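Local coordinates for protein PlaB phospholipase (PDB 6ZTI) that probably hydrolyses phospholipids as a virulence-associated alpha/beta hydrolase whose activity is controlled by NAD(H)-mediated tetramerization, at residues S136-L141 with N209-E214; G216-V221 with L264-K269; F377-Q382 with T392-Y397. All blocks are in the same frame, centred on the assembly; numbering follows the deposited sequence. Where two conformers were deposited one is given.

Contact 1 of 3, residues S136-L141 with N209-E214; sequences SALAQL and NSYTGE. With SND (thionicotinamide-adenine-dinucleotide), chain H.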
loop_
_atom_site.group_PDB
_atom_site.type_symbol
_atom_site.label_atom_id
_atom_site.label_comp_id
_atom_site.label_asym_id
_atom_site.label_seq_id
_atom_site.Cartn_x
_atom_site.Cartn_y
_atom_site.Cartn_z
ATOM N N SER B 136 22.997 1.912 -7.735
ATOM C CA SER B 136 23.032 0.584 -8.335
ATOM C C SER B 136 21.625 0.187 -8.747
ATOM O O SER B 136 20.698 0.260 -7.937
ATOM C CB SER B 136 23.579 -0.467 -7.364
ATOM O OG SER B 136 23.315 -1.779 -7.846
ATOM N N ALA B 137 21.472 -0.248 -9.997
ATOM C CA ALA B 137 20.165 -0.683 -10.474
ATOM C C ALA B 137 19.624 -1.840 -9.655
ATOM O O ALA B 137 18.403 -2.029 -9.589
ATOM C CB ALA B 137 20.263 -1.077 -11.947
ATOM N N LEU B 138 20.507 -2.606 -9.010
ATOM C CA LEU B 138 20.093 -3.773 -8.253
ATOM C C LEU B 138 19.390 -3.410 -6.948
ATOM O O LEU B 138 18.648 -4.241 -6.408
ATOM C CB LEU B 138 21.306 -4.647 -7.941
ATOM C CG LEU B 138 21.962 -5.442 -9.067
ATOM C CD1 LEU B 138 23.193 -6.144 -8.541
ATOM C CD2 LEU B 138 20.985 -6.453 -9.607
ATOM N N ALA B 139 19.609 -2.199 -6.426
ATOM C CA ALA B 139 19.101 -1.856 -5.099
ATOM C C ALA B 139 17.586 -1.930 -5.048
ATOM O O ALA B 139 17.010 -2.354 -4.037
ATOM C CB ALA B 139 19.577 -0.455 -4.695
ATOM N N GLN B 140 16.919 -1.532 -6.127
ATOM C CA GLN B 140 15.466 -1.563 -6.137
ATOM C C GLN B 140 14.936 -2.983 -5.976
ATOM O O GLN B 140 13.900 -3.185 -5.334
ATOM C CB GLN B 140 14.940 -0.921 -7.422
ATOM C CG GLN B 140 13.434 -0.821 -7.454
ATOM C CD GLN B 140 12.922 0.094 -8.551
ATOM O OE1 GLN B 140 12.490 -0.366 -9.604
ATOM N NE2 GLN B 140 12.957 1.399 -8.299
ATOM N N LEU B 141 15.638 -3.982 -6.516
ATOM C CA LEU B 141 15.249 -5.373 -6.309
ATOM C C LEU B 141 15.104 -5.736 -4.831
ATOM O O LEU B 141 14.584 -6.808 -4.514
ATOM C CB LEU B 141 16.253 -6.312 -6.964
ATOM C CG LEU B 141 16.514 -6.054 -8.446
ATOM C CD1 LEU B 141 17.394 -7.154 -9.005
ATOM C CD2 LEU B 141 15.214 -5.953 -9.255
ATOM N N ASN B 209 17.382 -12.161 -12.949
ATOM C CA ASN B 209 17.721 -10.756 -12.730
ATOM C C ASN B 209 18.899 -10.364 -13.616
ATOM O O ASN B 209 20.052 -10.343 -13.172
ATOM C CB ASN B 209 18.008 -10.498 -11.267
ATOM C CG ASN B 209 16.763 -10.660 -10.415
ATOM O OD1 ASN B 209 15.846 -9.855 -10.502
ATOM N ND2 ASN B 209 16.698 -11.730 -9.641
ATOM N N SER B 210 18.569 -9.914 -14.828
ATOM C CA SER B 210 19.552 -9.688 -15.876
ATOM C C SER B 210 20.434 -8.470 -15.619
ATOM O O SER B 210 21.462 -8.330 -16.292
ATOM C CB SER B 210 18.832 -9.564 -17.224
ATOM O OG SER B 210 17.971 -8.435 -17.245
ATOM N N TYR B 211 20.081 -7.595 -14.669
ATOM C CA TYR B 211 21.025 -6.564 -14.247
ATOM C C TYR B 211 22.382 -7.165 -13.876
ATOM O O TYR B 211 23.422 -6.512 -14.036
ATOM C CB TYR B 211 20.473 -5.788 -13.051
ATOM C CG TYR B 211 19.448 -4.713 -13.351
ATOM C CD1 TYR B 211 19.528 -3.919 -14.485
ATOM C CD2 TYR B 211 18.398 -4.486 -12.469
ATOM C CE1 TYR B 211 18.581 -2.929 -14.730
ATOM C CE2 TYR B 211 17.453 -3.520 -12.705
ATOM C CZ TYR B 211 17.541 -2.743 -13.819
ATOM O OH TYR B 211 16.584 -1.780 -14.007
ATOM N N THR B 212 22.401 -8.411 -13.409
ATOM C CA THR B 212 23.667 -9.021 -13.019
ATOM C C THR B 212 24.581 -9.308 -14.206
ATOM O O THR B 212 25.717 -9.747 -13.989
ATOM C CB THR B 212 23.406 -10.298 -12.244
ATOM O OG1 THR B 212 22.655 -11.215 -13.046
ATOM C CG2 THR B 212 22.625 -9.987 -10.977
ATOM N N GLY B 213 24.113 -9.098 -15.440
ATOM C CA GLY B 213 24.961 -9.189 -16.621
ATOM C C GLY B 213 24.859 -7.988 -17.553
ATOM O O GLY B 213 25.242 -8.075 -18.723
ATOM N N GLU B 214 24.376 -6.854 -17.043
ATOM C CA GLU B 214 24.055 -5.713 -17.893
ATOM C C GLU B 214 25.294 -5.152 -18.570
ATOM O O GLU B 214 26.310 -4.884 -17.918
ATOM C CB GLU B 214 23.389 -4.625 -17.062
ATOM C CG GLU B 214 22.938 -3.414 -17.822
ATOM C CD GLU B 214 22.342 -2.388 -16.887
ATOM O OE1 GLU B 214 23.029 -2.021 -15.900
ATOM O OE2 GLU B 214 21.174 -1.999 -17.101
HETATM P PA SND H . 9.738 -7.033 -13.776
HETATM O O1A SND H . 8.679 -6.192 -14.407
HETATM O O2A SND H . 10.747 -7.697 -14.671
HETATM O O5B SND H . 9.145 -8.216 -12.858
HETATM C C5B SND H . 7.986 -7.928 -12.063
HETATM C C4B SND H . 7.925 -8.957 -10.964
HETATM O O4B SND H . 7.900 -10.288 -11.536
HETATM C C3B SND H . 9.107 -8.931 -9.996
HETATM O O3B SND H . 8.641 -9.148 -8.672
HETATM C C2B SND H . 9.969 -10.093 -10.486
HETATM O O2B SND H . 10.782 -10.633 -9.457
HETATM C C1B SND H . 8.887 -11.080 -10.911
HETATM N N9A SND H . 9.342 -12.082 -11.865
HETATM C C8A SND H . 9.603 -11.895 -13.198
HETATM N N7A SND H . 10.110 -12.945 -13.797
HETATM C C5A SND H . 10.193 -13.891 -12.785
HETATM C C6A SND H . 10.705 -15.200 -12.754
HETATM N N6A SND H . 11.179 -15.835 -13.831
HETATM N N1A SND H . 10.690 -15.851 -11.571
HETATM C C2A SND H . 10.170 -15.237 -10.506
HETATM N N3A SND H . 9.645 -14.011 -10.420
HETATM C C4A SND H . 9.704 -13.380 -11.596
HETATM O O3 SND H . 10.545 -6.139 -12.741
HETATM P PN SND H . 11.714 -6.413 -11.684
HETATM O O1N SND H . 12.369 -7.688 -12.066
HETATM O O2N SND H . 11.147 -6.259 -10.332
HETATM O O5D SND H . 12.681 -5.171 -12.006
HETATM C C5D SND H . 12.515 -3.919 -11.305
HETATM C C4D SND H . 12.750 -2.755 -12.245
HETATM O O4D SND H . 14.030 -2.898 -12.908
HETATM C C3D SND H . 11.738 -2.582 -13.376
HETATM O O3D SND H . 11.650 -1.193 -13.690
HETATM C C2D SND H . 12.376 -3.399 -14.500
HETATM O O2D SND H . 11.932 -3.038 -15.805
HETATM C C1D SND H . 13.838 -3.016 -14.297
HETATM N N1N SND H . 14.743 -4.143 -14.813
HETATM C C2N SND H . 14.954 -5.162 -13.965
HETATM C C3N SND H . 15.836 -6.169 -14.303
HETATM C C7N SND H . 16.186 -7.221 -13.311
HETATM S S7N SND H . 17.761 -7.718 -13.116
HETATM N N7N SND H . 15.204 -7.704 -12.579
HETATM C C4N SND H . 16.473 -6.112 -15.536
HETATM C C5N SND H . 16.216 -5.064 -16.401
HETATM C C6N SND H . 15.338 -4.076 -16.019
#
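The nicotinamide end of a dinucleotide site is built here, where Tyr-211 of 209-214 lies between Ala-137 of 136-141 and the thionicotinamide ring. Ala-137 CB sits 3.6 Å from the centroid of the Tyr-211 ring and only 6° off its normal, a CH-pi contact over the centre of one face. The opposite face carries the ligand, whose C3N lies 3.5 Å above the Tyr-211 plane, displaced toward the rim. With CG opposite the carbonyl carbon (chi1 -80°), Tyr-211 carries its ring into this slot; the small methyl lets the ring come close, while the ring itself offers a broad surface to the nicotinamide. Leu-138 CD2 touches Tyr-211 CB at 3.5 Å, approaching obliquely, and Leu-141 CD1 comes to the ring edge. That same CD1 lies 3.5 Å from Asn-209 OD1, so one leucine branch covers both the ring and the amide.

Asn-209 suits its place because its OD1 accepts from the amino group of the ligand's thioamide: N7N donates over 3.1 Å in a nearly straight bond of 177°, and Arg-145 gives OD1 a second donor. Behind it, Thr-212 OG1 (2.7 Å) and Thr-212 N (3.1 Å) reach Asn-209 O from opposite faces of its carbonyl plane, bracing the short 3-10 turn. Leu-360, Arg-381 and Tyr-393 of the second subunit also bond the ligand.

The 136-141 turn follows strand 123-129 and leads into helix 142-146; 209-214 belongs to the long loop after strand 191-197, and Tyr-211 OH bonds to Asp-380 of strand 378-383.

Contact 2 of 3, residues G216-V221 with L264-K269; sequences GSNGVV and LSHSGK. Unlike the reference sequence in segment 216-221: Asn-218 (reference Asp).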
loop_
_atom_site.group_PDB
_atom_site.type_symbol
_atom_site.label_atom_id
_atom_site.label_comp_id
_atom_site.label_asym_id
_atom_site.label_seq_id
_atom_site.Cartn_x
_atom_site.Cartn_y
_atom_site.Cartn_z
ATOM N N GLY B 216 27.772 -2.557 -20.027
ATOM C CA GLY B 216 28.083 -1.262 -19.453
ATOM C C GLY B 216 28.205 -1.265 -17.952
ATOM O O GLY B 216 28.376 -0.193 -17.353
ATOM N N SER B 217 28.131 -2.433 -17.329
ATOM C CA SER B 217 28.255 -2.592 -15.895
ATOM C C SER B 217 29.250 -3.707 -15.614
ATOM O O SER B 217 29.641 -4.465 -16.508
ATOM C CB SER B 217 26.908 -2.915 -15.247
ATOM O OG SER B 217 26.739 -4.318 -15.118
ATOM N N ASN B 218 29.660 -3.803 -14.348
ATOM C CA ASN B 218 30.495 -4.901 -13.874
ATOM C C ASN B 218 29.680 -5.970 -13.154
ATOM O O ASN B 218 30.249 -6.811 -12.443
ATOM C CB ASN B 218 31.604 -4.378 -12.959
ATOM C CG ASN B 218 31.070 -3.749 -11.677
ATOM O OD1 ASN B 218 29.884 -3.814 -11.382
ATOM N ND2 ASN B 218 31.965 -3.144 -10.900
ATOM N N GLY B 219 28.364 -5.964 -13.346
ATOM C CA GLY B 219 27.459 -6.842 -12.653
ATOM C C GLY B 219 26.733 -6.184 -11.503
ATOM O O GLY B 219 25.697 -6.695 -11.075
ATOM N N VAL B 220 27.250 -5.067 -10.991
ATOM C CA VAL B 220 26.637 -4.408 -9.846
ATOM C C VAL B 220 26.506 -2.911 -10.094
ATOM O O VAL B 220 25.471 -2.322 -9.788
ATOM C CB VAL B 220 27.443 -4.680 -8.563
ATOM C CG1 VAL B 220 26.872 -3.905 -7.389
ATOM C CG2 VAL B 220 27.474 -6.153 -8.265
ATOM N N VAL B 221 27.549 -2.277 -10.631
ATOM C CA VAL B 221 27.568 -0.836 -10.845
ATOM C C VAL B 221 27.867 -0.558 -12.306
ATOM O O VAL B 221 28.794 -1.134 -12.884
ATOM C CB VAL B 221 28.595 -0.129 -9.938
ATOM C CG1 VAL B 221 28.120 -0.134 -8.504
ATOM C CG2 VAL B 221 29.967 -0.787 -10.047
ATOM N N LEU B 264 37.981 -6.849 -15.372
ATOM C CA LEU B 264 37.676 -6.828 -13.949
ATOM C C LEU B 264 36.182 -6.653 -13.715
ATOM O O LEU B 264 35.551 -5.777 -14.319
ATOM C CB LEU B 264 38.463 -5.708 -13.269
ATOM C CG LEU B 264 39.992 -5.820 -13.282
ATOM C CD1 LEU B 264 40.571 -4.628 -12.575
ATOM C CD2 LEU B 264 40.456 -7.095 -12.612
ATOM N N SER B 265 35.623 -7.482 -12.827
ATOM C CA SER B 265 34.219 -7.439 -12.447
ATOM C C SER B 265 34.099 -6.811 -11.065
ATOM O O SER B 265 35.077 -6.338 -10.488
ATOM C CB SER B 265 33.608 -8.838 -12.457
ATOM O OG SER B 265 34.197 -9.652 -11.447
ATOM N N HIS B 266 32.892 -6.824 -10.504
ATOM C CA HIS B 266 32.705 -6.186 -9.204
ATOM C C HIS B 266 33.328 -6.998 -8.074
ATOM O O HIS B 266 33.984 -6.435 -7.189
ATOM C CB HIS B 266 31.220 -5.972 -8.929
ATOM C CG HIS B 266 30.943 -4.975 -7.842
ATOM N ND1 HIS B 266 31.178 -3.624 -7.992
ATOM C CD2 HIS B 266 30.442 -5.133 -6.593
ATOM C CE1 HIS B 266 30.834 -2.993 -6.883
ATOM N NE2 HIS B 266 30.376 -3.884 -6.023
ATOM N N SER B 267 33.133 -8.317 -8.090
ATOM C CA SER B 267 33.380 -9.172 -6.947
ATOM C C SER B 267 33.948 -10.500 -7.416
ATOM O O SER B 267 34.045 -10.777 -8.616
ATOM C CB SER B 267 32.081 -9.400 -6.162
ATOM O OG SER B 267 31.580 -8.176 -5.676
ATOM N N GLY B 268 34.329 -11.319 -6.449
ATOM C CA GLY B 268 34.722 -12.687 -6.719
ATOM C C GLY B 268 36.223 -12.850 -6.830
ATOM O O GLY B 268 36.953 -11.940 -7.247
ATOM N N LYS B 269 36.703 -14.040 -6.455
ATOM C CA LYS B 269 38.140 -14.301 -6.510
ATOM C C LYS B 269 38.652 -14.452 -7.944
ATOM O O LYS B 269 39.843 -14.240 -8.186
ATOM C CB LYS B 269 38.481 -15.547 -5.679
ATOM C CG LYS B 269 38.323 -15.326 -4.170
ATOM C CD LYS B 269 39.101 -16.333 -3.350
ATOM C CE LYS B 269 38.327 -17.623 -3.143
ATOM N NZ LYS B 269 39.060 -18.553 -2.227
HETATM O O HOH W 1 34.849 -3.812 -11.841
#
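Asn-218 and His-266 are joined by two hydrogen bonds. His-266 N donates to Asn-218 O at 3.3 Å, and Asn-218 ND2 reaches His-266 ND1 at 3.1 Å in a weak bond lying in the plane of the imidazole, at its edge. The amide and ring planes are 65° apart. The other terminal atom of Asn-218, OD1, is gripped by two backbone groups, Val-220 N and Val-221 N, the latter at 2.9 Å and almost straight (179°); these form an Asx turn and the wider Asx motif, which hold the amide in place. A chi1 of 64° swings the amide back over the backbone that follows it, within reach of both donors. Water 1 accepts a hydrogen bond from Asn-218 ND2 and donates weak ones to Leu-264 O and Ser-265 O, tying the amide to the second loop.

Packing completes the setting. Val-220 CB lies over one face of the His-266 ring, 3.7 Å from its centroid, a branched apolar cover that leaves the nitrogens to their polar partners. Gly-219 takes a positive phi, at which a side chain would crowd the preceding carbonyl.

His-266 NE2 makes a weak bond to Ser-100, just beyond strand 93-99. This is consistent with a Ser-His-Asp triad of which Ser-100 and His-266 are probably members and in which Asn-218, Asp in the reference sequence, takes the place of the acid. The two loops follow strands 191-197 and 257-261, neighbours in the parallel sheet, and 216-221 runs on toward helix 223-226.

Contact 3 of 3, residues F377-Q382 with T392-Y397; sequences FFVDRQ and TYFLDY. With SND (thionicotinamide-adenine-dinucleotide), chain J.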
loop_
_atom_site.group_PDB
_atom_site.type_symbol
_atom_site.label_atom_id
_atom_site.label_comp_id
_atom_site.label_asym_id
_atom_site.label_seq_id
_atom_site.Cartn_x
_atom_site.Cartn_y
_atom_site.Cartn_z
ATOM N N PHE B 377 18.990 2.720 -29.007
ATOM C CA PHE B 377 19.488 3.734 -28.081
ATOM C C PHE B 377 19.331 3.329 -26.616
ATOM O O PHE B 377 20.071 3.823 -25.765
ATOM C CB PHE B 377 18.748 5.057 -28.327
ATOM C CG PHE B 377 17.380 5.100 -27.694
ATOM C CD1 PHE B 377 16.306 4.424 -28.265
ATOM C CD2 PHE B 377 17.171 5.802 -26.515
ATOM C CE1 PHE B 377 15.053 4.445 -27.665
ATOM C CE2 PHE B 377 15.924 5.818 -25.909
ATOM C CZ PHE B 377 14.864 5.161 -26.482
ATOM N N PHE B 378 18.406 2.432 -26.303
ATOM C CA PHE B 378 17.907 2.242 -24.943
ATOM C C PHE B 378 18.451 0.966 -24.322
ATOM O O PHE B 378 18.454 -0.089 -24.958
ATOM C CB PHE B 378 16.387 2.190 -24.962
ATOM C CG PHE B 378 15.758 1.805 -23.660
ATOM C CD1 PHE B 378 15.562 0.473 -23.333
ATOM C CD2 PHE B 378 15.286 2.784 -22.795
ATOM C CE1 PHE B 378 14.941 0.114 -22.143
ATOM C CE2 PHE B 378 14.662 2.439 -21.600
ATOM C CZ PHE B 378 14.489 1.103 -21.275
ATOM N N VAL B 379 18.883 1.062 -23.072
ATOM C CA VAL B 379 19.257 -0.100 -22.276
ATOM C C VAL B 379 18.266 -0.351 -21.142
ATOM O O VAL B 379 17.804 -1.477 -20.955
ATOM C CB VAL B 379 20.696 0.035 -21.729
ATOM C CG1 VAL B 379 21.068 -1.238 -20.957
ATOM C CG2 VAL B 379 21.680 0.319 -22.860
ATOM N N ASP B 380 17.943 0.681 -20.361
ATOM C CA ASP B 380 17.139 0.479 -19.160
ATOM C C ASP B 380 16.414 1.756 -18.748
ATOM O O ASP B 380 16.826 2.870 -19.062
ATOM C CB ASP B 380 18.017 -0.005 -17.992
ATOM C CG ASP B 380 17.212 -0.360 -16.760
ATOM O OD1 ASP B 380 16.379 -1.288 -16.855
ATOM O OD2 ASP B 380 17.427 0.271 -15.700
ATOM N N ARG B 381 15.345 1.573 -17.983
ATOM C CA ARG B 381 14.747 2.671 -17.244
ATOM C C ARG B 381 14.266 2.153 -15.900
ATOM O O ARG B 381 13.837 1.007 -15.771
ATOM C CB ARG B 381 13.572 3.328 -18.005
ATOM C CG ARG B 381 12.399 2.415 -18.223
ATOM C CD ARG B 381 11.455 2.978 -19.271
ATOM N NE ARG B 381 10.110 2.418 -19.182
ATOM C CZ ARG B 381 9.102 2.790 -19.974
ATOM N NH1 ARG B 381 9.294 3.705 -20.910
ATOM N NH2 ARG B 381 7.900 2.261 -19.832
ATOM N N GLN B 382 14.324 3.026 -14.900
ATOM C CA GLN B 382 13.902 2.688 -13.551
ATOM C C GLN B 382 13.293 3.938 -12.947
ATOM O O GLN B 382 13.775 5.044 -13.192
ATOM C CB GLN B 382 15.082 2.190 -12.689
ATOM C CG GLN B 382 14.744 1.041 -11.740
ATOM C CD GLN B 382 15.915 0.576 -10.855
ATOM O OE1 GLN B 382 16.374 1.301 -9.967
ATOM N NE2 GLN B 382 16.369 -0.659 -11.077
ATOM N N THR B 392 15.325 7.232 -13.952
ATOM C CA THR B 392 16.677 7.034 -14.457
ATOM C C THR B 392 16.625 6.268 -15.775
ATOM O O THR B 392 16.096 5.154 -15.830
ATOM C CB THR B 392 17.540 6.303 -13.418
ATOM O OG1 THR B 392 17.658 7.109 -12.231
ATOM C CG2 THR B 392 18.909 6.051 -13.955
ATOM N N TYR B 393 17.182 6.860 -16.823
ATOM C CA TYR B 393 17.358 6.194 -18.108
ATOM C C TYR B 393 18.823 5.845 -18.296
ATOM O O TYR B 393 19.707 6.618 -17.927
ATOM C CB TYR B 393 16.912 7.082 -19.280
ATOM C CG TYR B 393 15.506 6.804 -19.796
ATOM C CD1 TYR B 393 14.403 7.023 -19.002
ATOM C CD2 TYR B 393 15.301 6.349 -21.083
ATOM C CE1 TYR B 393 13.129 6.776 -19.462
ATOM C CE2 TYR B 393 14.019 6.099 -21.562
ATOM C CZ TYR B 393 12.941 6.324 -20.752
ATOM O OH TYR B 393 11.666 6.077 -21.223
ATOM N N PHE B 394 19.061 4.698 -18.912
ATOM C CA PHE B 394 20.384 4.204 -19.245
ATOM C C PHE B 394 20.414 3.984 -20.748
ATOM O O PHE B 394 19.593 3.223 -21.284
ATOM C CB PHE B 394 20.649 2.910 -18.469
ATOM C CG PHE B 394 22.081 2.462 -18.472
ATOM C CD1 PHE B 394 23.112 3.365 -18.226
ATOM C CD2 PHE B 394 22.391 1.127 -18.669
ATOM C CE1 PHE B 394 24.412 2.938 -18.223
ATOM C CE2 PHE B 394 23.688 0.700 -18.660
ATOM C CZ PHE B 394 24.702 1.607 -18.445
ATOM N N LEU B 395 21.352 4.649 -21.420
ATOM C CA LEU B 395 21.365 4.747 -22.867
ATOM C C LEU B 395 22.711 4.313 -23.418
ATOM O O LEU B 395 23.755 4.479 -22.776
ATOM C CB LEU B 395 21.099 6.188 -23.346
ATOM C CG LEU B 395 19.889 6.895 -22.747
ATOM C CD1 LEU B 395 19.884 8.343 -23.250
ATOM C CD2 LEU B 395 18.600 6.191 -23.084
ATOM N N ASP B 396 22.669 3.796 -24.642
ATOM C CA ASP B 396 23.873 3.447 -25.384
ATOM C C ASP B 396 24.370 4.710 -26.071
ATOM O O ASP B 396 23.760 5.193 -27.028
ATOM C CB ASP B 396 23.580 2.333 -26.384
ATOM C CG ASP B 396 24.825 1.807 -27.070
ATOM O OD1 ASP B 396 25.710 2.616 -27.418
ATOM O OD2 ASP B 396 24.919 0.573 -27.270
ATOM N N TYR B 397 25.479 5.250 -25.583
ATOM C CA TYR B 397 25.956 6.511 -26.125
ATOM C C TYR B 397 26.448 6.355 -27.557
ATOM O O TYR B 397 26.257 7.246 -28.387
ATOM C CB TYR B 397 27.072 7.073 -25.258
ATOM C CG TYR B 397 27.652 8.332 -25.857
ATOM C CD1 TYR B 397 28.691 8.270 -26.773
ATOM C CD2 TYR B 397 27.129 9.583 -25.538
ATOM C CE1 TYR B 397 29.215 9.415 -27.336
ATOM C CE2 TYR B 397 27.646 10.736 -26.098
ATOM C CZ TYR B 397 28.686 10.642 -27.003
ATOM O OH TYR B 397 29.225 11.776 -27.569
HETATM P PA SND J . 11.750 0.977 -28.308
HETATM O O1A SND J . 10.726 1.818 -29.021
HETATM O O2A SND J . 11.496 -0.486 -28.251
HETATM O O5B SND J . 11.916 1.543 -26.802
HETATM C C5B SND J . 12.836 1.027 -25.825
HETATM C C4B SND J . 12.415 1.630 -24.506
HETATM O O4B SND J . 12.535 3.073 -24.554
HETATM C C3B SND J . 10.965 1.372 -24.129
HETATM O O3B SND J . 10.858 1.435 -22.722
HETATM C C2B SND J . 10.243 2.547 -24.778
HETATM O O2B SND J . 8.986 2.780 -24.155
HETATM C C1B SND J . 11.248 3.667 -24.497
HETATM N N9A SND J . 11.210 4.773 -25.447
HETATM C C8A SND J . 11.047 4.705 -26.807
HETATM N N7A SND J . 11.049 5.873 -27.404
HETATM C C5A SND J . 11.225 6.774 -26.363
HETATM C C6A SND J . 11.320 8.177 -26.328
HETATM N N6A SND J . 11.217 8.954 -27.405
HETATM N N1A SND J . 11.524 8.765 -25.125
HETATM C C2A SND J . 11.616 7.992 -24.038
HETATM N N3A SND J . 11.521 6.662 -23.947
HETATM C C4A SND J . 11.328 6.108 -25.152
HETATM O O3 SND J . 13.212 1.160 -28.902
HETATM P PN SND J . 13.804 1.452 -30.355
HETATM O O1N SND J . 13.020 0.701 -31.363
HETATM O O2N SND J . 15.264 1.264 -30.279
HETATM O O5D SND J . 13.427 2.998 -30.499
HETATM C C5D SND J . 14.053 3.828 -31.501
HETATM C C4D SND J . 13.085 4.911 -31.909
HETATM O O4D SND J . 12.037 4.359 -32.739
HETATM C C3D SND J . 12.368 5.622 -30.765
HETATM O O3D SND J . 12.205 6.979 -31.133
HETATM C C2D SND J . 11.007 4.933 -30.726
HETATM O O2D SND J . 10.006 5.782 -30.176
HETATM C C1D SND J . 10.781 4.706 -32.210
HETATM N N1N SND J . 9.825 3.550 -32.466
HETATM C C2N SND J . 8.701 3.788 -33.162
HETATM C C3N SND J . 7.856 2.744 -33.488
HETATM C C7N SND J . 6.604 2.975 -34.256
HETATM S S7N SND J . 5.648 1.699 -34.736
HETATM N N7N SND J . 6.292 4.225 -34.530
HETATM C C4N SND J . 8.196 1.462 -33.069
HETATM C C5N SND J . 9.349 1.252 -32.340
HETATM C C6N SND J . 10.160 2.316 -32.045
HETATM O O HOH W 2 18.048 2.737 -15.489
HETATM O O HOH W 3 15.134 6.510 -10.827
#
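Phe-378 turns its ring edge to Tyr-393, CE2 to CE2 at 3.7 Å, with the ring planes 78° apart. Over the centre of one Phe-378 face lies the adenosine ribose, C4B of the ligand 3.3 Å above the plane; on the opposite face is Asp-380 N. The Phe-377 ring has Phe-378 CB over the centre of one face and ligand N9A at its edge, and its CD2 packs on Leu-395 CD2 at 3.7 Å. The Tyr-393 ring takes Arg-381 CB over one face, 4.0 Å from its centroid, and its hydroxyl donates to adenine N3A over 2.8 Å. Arg-381 leaves the backbone with CG between N and the carbonyl carbon (chi1 64°), then extends beside Tyr-393, bringing NH1 to the tyrosine OH in a weak bond. Ribose O3B lies over one guanidinium face. The long cationic chain suits its further partners: a phosphate of another dinucleotide and Val-208 O of the second subunit.

Beneath, the strands pair antiparallel. Phe-394 O accepts from both Val-379 N (2.9 Å) and Asp-380 N (3.2 Å), a classic beta bulge, and Val-379 CG1 packs against Phe-394 CD2 at 3.5 Å. Asp-380 OD2 forms a salt bridge with Arg-222 and accepts from water 2, besides the Tyr-211 hydroxyl.

Such a bulged beta hairpin, strands 378-383 and 390-396 of the mixed sheet, here presents its aromatic and arginine face as the adenosine-binding side of a dinucleotide site.

Contacts 1, 2 and 3 follow one another along the chain, each closing before the next opens. Contacts 1 and 2 have centres about 11 Å apart and share the long loop between strand 191-197 and helix 223-226; Ser-136 OG and Val-220 O join them, probably by a hydrogen bond. Contact 3, in the mixed sheet, is centred about 13 Å from contact 1 and 19 Å from contact 2. Gln-382 NE2 bridges it to Ala-137 O. Contact 1 thus touches both of the others, so that the presumed catalytic loops beyond the parallel sheet and the dinucleotide-binding hairpin are physically joined.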